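Side-chain contact in hypothetical protein TTHA1785 (Thermus thermophilus, PDB 2EPG), which probably joins RNA ends as a GTP- and manganese-dependent ligase of the RtcB family, sealing 3'-phosphate or 2',3'-cyclic phosphate ends to 5'-hydroxyl ends: residues 344-348 with 349-353. Numbering follows the deposited sequence.
Sequences FEEHR and GRRVL
A beta hairpin with a two-residue loop joins strand 344-347 to strand 350-353 through a type I' turn; F344 lies between R351 and L353 at the far end of the pairing. R348 and G349 fill the turn's corners, both left-handed as type I' requires; lacking a CB, G349 adopts this readily, whereas R348 does so with a full side chain. Backbone pairs E345-V352 and H347-R350 are hydrogen-bonded; E345 N reaches V352 O at 2.8 Å.

On the face bearing F344, R351 and L353, the guanidinium of R351 lies flat on the phenyl ring, planes 2° apart and R351 CZ 3.8 Å from the ring centroid of F344, a cation-pi stack. With its CG anti to the backbone N (chi1 170°) and its chain bent at chi3, R351, paired with E346 in the backbone, reaches diagonally to F344. Over the opposite ring face, L353 CD1 makes a CH-pi contact, and L294 of helix 288-321 touches both F344 and L353. Were F344 an alanine, the R351 guanidinium would probably lose its flat platform and L353 CD1 its aromatic partner.

On the other face, H347 NE2 donates to E345 OE1 (2.8 Å), nearly in the imidazole plane and on the carboxylate's anti lone pair, while R356 NH2 forms a salt bridge with E345 OE2. V352 CG2 meets the imidazole edge, 3.7 Å from H347 CD2. The hairpin thus divides its chemistry: cation-aromatic-aliphatic sandwich on one face, buried carboxylate orienting a histidine on the other.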
loop_
_atom_site.group_PDB
_atom_site.type_symbol
_atom_site.label_atom_id
_atom_site.label_comp_id
_atom_site.label_asym_id
_atom_site.label_seq_id
_atom_site.Cartn_x
_atom_site.Cartn_y
_atom_site.Cartn_z
ATOM N N PHE A 344 -0.705 -9.052 11.323
ATOM C CA PHE A 344 -1.111 -9.252 12.699
ATOM C C PHE A 344 -0.679 -8.004 13.455
ATOM O O PHE A 344 0.484 -7.618 13.416
ATOM C CB PHE A 344 -0.453 -10.494 13.302
ATOM C CG PHE A 344 -1.082 -11.786 12.846
ATOM C CD1 PHE A 344 -0.554 -12.495 11.770
ATOM C CD2 PHE A 344 -2.217 -12.282 13.485
ATOM C CE1 PHE A 344 -1.156 -13.691 11.341
ATOM C CE2 PHE A 344 -2.820 -13.465 13.068
ATOM C CZ PHE A 344 -2.290 -14.174 11.995
ATOM N N GLU A 345 -1.620 -7.379 14.150
ATOM C CA GLU A 345 -1.337 -6.156 14.890
ATOM C C GLU A 345 -2.065 -6.144 16.236
ATOM O O GLU A 345 -2.999 -6.919 16.455
ATOM C CB GLU A 345 -1.776 -4.945 14.062
ATOM C CG GLU A 345 -1.071 -4.804 12.721
ATOM C CD GLU A 345 -1.611 -3.654 11.877
ATOM O OE1 GLU A 345 -2.621 -3.002 12.270
ATOM O OE2 GLU A 345 -1.020 -3.405 10.803
ATOM N N GLU A 346 -1.611 -5.275 17.132
ATOM C CA GLU A 346 -2.213 -5.115 18.450
ATOM C C GLU A 346 -3.258 -4.016 18.378
ATOM O O GLU A 346 -2.930 -2.873 18.074
ATOM C CB GLU A 346 -1.171 -4.696 19.485
ATOM C CG GLU A 346 -0.110 -5.735 19.777
ATOM C CD GLU A 346 -0.682 -6.969 20.450
ATOM O OE1 GLU A 346 -0.379 -8.087 19.962
ATOM O OE2 GLU A 346 -1.425 -6.815 21.457
ATOM N N HIS A 347 -4.509 -4.385 18.655
ATOM C CA HIS A 347 -5.657 -3.469 18.668
ATOM C C HIS A 347 -6.596 -3.982 19.761
ATOM O O HIS A 347 -6.836 -5.187 19.865
ATOM C CB HIS A 347 -6.399 -3.485 17.330
ATOM C CG HIS A 347 -5.591 -2.982 16.177
ATOM N ND1 HIS A 347 -5.315 -1.642 15.983
ATOM C CD2 HIS A 347 -5.005 -3.638 15.148
ATOM C CE1 HIS A 347 -4.596 -1.499 14.884
ATOM N NE2 HIS A 347 -4.394 -2.696 14.358
ATOM N N ARG A 348 -7.103 -3.064 20.580
ATOM C CA ARG A 348 -8.014 -3.385 21.679
ATOM C C ARG A 348 -7.350 -4.359 22.648
ATOM O O ARG A 348 -7.991 -5.274 23.175
ATOM C CB ARG A 348 -9.292 -3.996 21.121
ATOM C CG ARG A 348 -9.826 -3.286 19.888
ATOM C CD ARG A 348 -11.101 -2.529 20.178
ATOM N NE ARG A 348 -11.512 -1.708 19.047
ATOM C CZ ARG A 348 -12.505 -2.018 18.225
ATOM N NH1 ARG A 348 -12.804 -1.202 17.223
ATOM N NH2 ARG A 348 -13.196 -3.138 18.400
ATOM N N GLY A 349 -6.053 -4.166 22.861
ATOM C CA GLY A 349 -5.296 -5.025 23.750
ATOM C C GLY A 349 -5.144 -6.461 23.285
ATOM O O GLY A 349 -4.729 -7.311 24.065
ATOM N N ARG A 350 -5.477 -6.753 22.030
ATOM C CA ARG A 350 -5.363 -8.128 21.526
ATOM C C ARG A 350 -4.629 -8.212 20.189
ATOM O O ARG A 350 -4.460 -7.211 19.488
ATOM C CB ARG A 350 -6.747 -8.756 21.352
ATOM C CG ARG A 350 -7.484 -9.045 22.653
ATOM C CD ARG A 350 -8.884 -9.616 22.415
ATOM N NE ARG A 350 -9.813 -8.631 21.856
ATOM C CZ ARG A 350 -10.235 -7.539 22.497
ATOM N NH1 ARG A 350 -11.078 -6.705 21.905
ATOM N NH2 ARG A 350 -9.820 -7.274 23.729
ATOM N N ARG A 351 -4.193 -9.417 19.840
ATOM C CA ARG A 351 -3.512 -9.622 18.575
ATOM C C ARG A 351 -4.602 -9.965 17.569
ATOM O O ARG A 351 -5.354 -10.921 17.760
ATOM C CB ARG A 351 -2.522 -10.775 18.697
ATOM C CG ARG A 351 -1.904 -11.245 17.380
ATOM C CD ARG A 351 -0.851 -12.316 17.683
ATOM N NE ARG A 351 -0.785 -13.363 16.671
ATOM C CZ ARG A 351 0.135 -13.426 15.721
ATOM N NH1 ARG A 351 0.109 -14.421 14.845
ATOM N NH2 ARG A 351 1.086 -12.495 15.653
ATOM N N VAL A 352 -4.719 -9.172 16.512
ATOM C CA VAL A 352 -5.731 -9.445 15.507
ATOM C C VAL A 352 -5.093 -9.377 14.140
ATOM O O VAL A 352 -4.017 -8.817 13.989
ATOM C CB VAL A 352 -6.907 -8.436 15.586
ATOM C CG1 VAL A 352 -7.621 -8.572 16.919
ATOM C CG2 VAL A 352 -6.399 -7.020 15.397
ATOM N N LEU A 353 -5.739 -9.985 13.155
ATOM C CA LEU A 353 -5.239 -9.965 11.792
ATOM C C LEU A 353 -6.030 -8.895 11.037
ATOM O O LEU A 353 -7.247 -9.015 10.881
ATOM C CB LEU A 353 -5.449 -11.326 11.123
ATOM C CG LEU A 353 -5.047 -11.367 9.646
ATOM C CD1 LEU A 353 -3.537 -11.249 9.537
ATOM C CD2 LEU A 353 -5.548 -12.671 9.009
#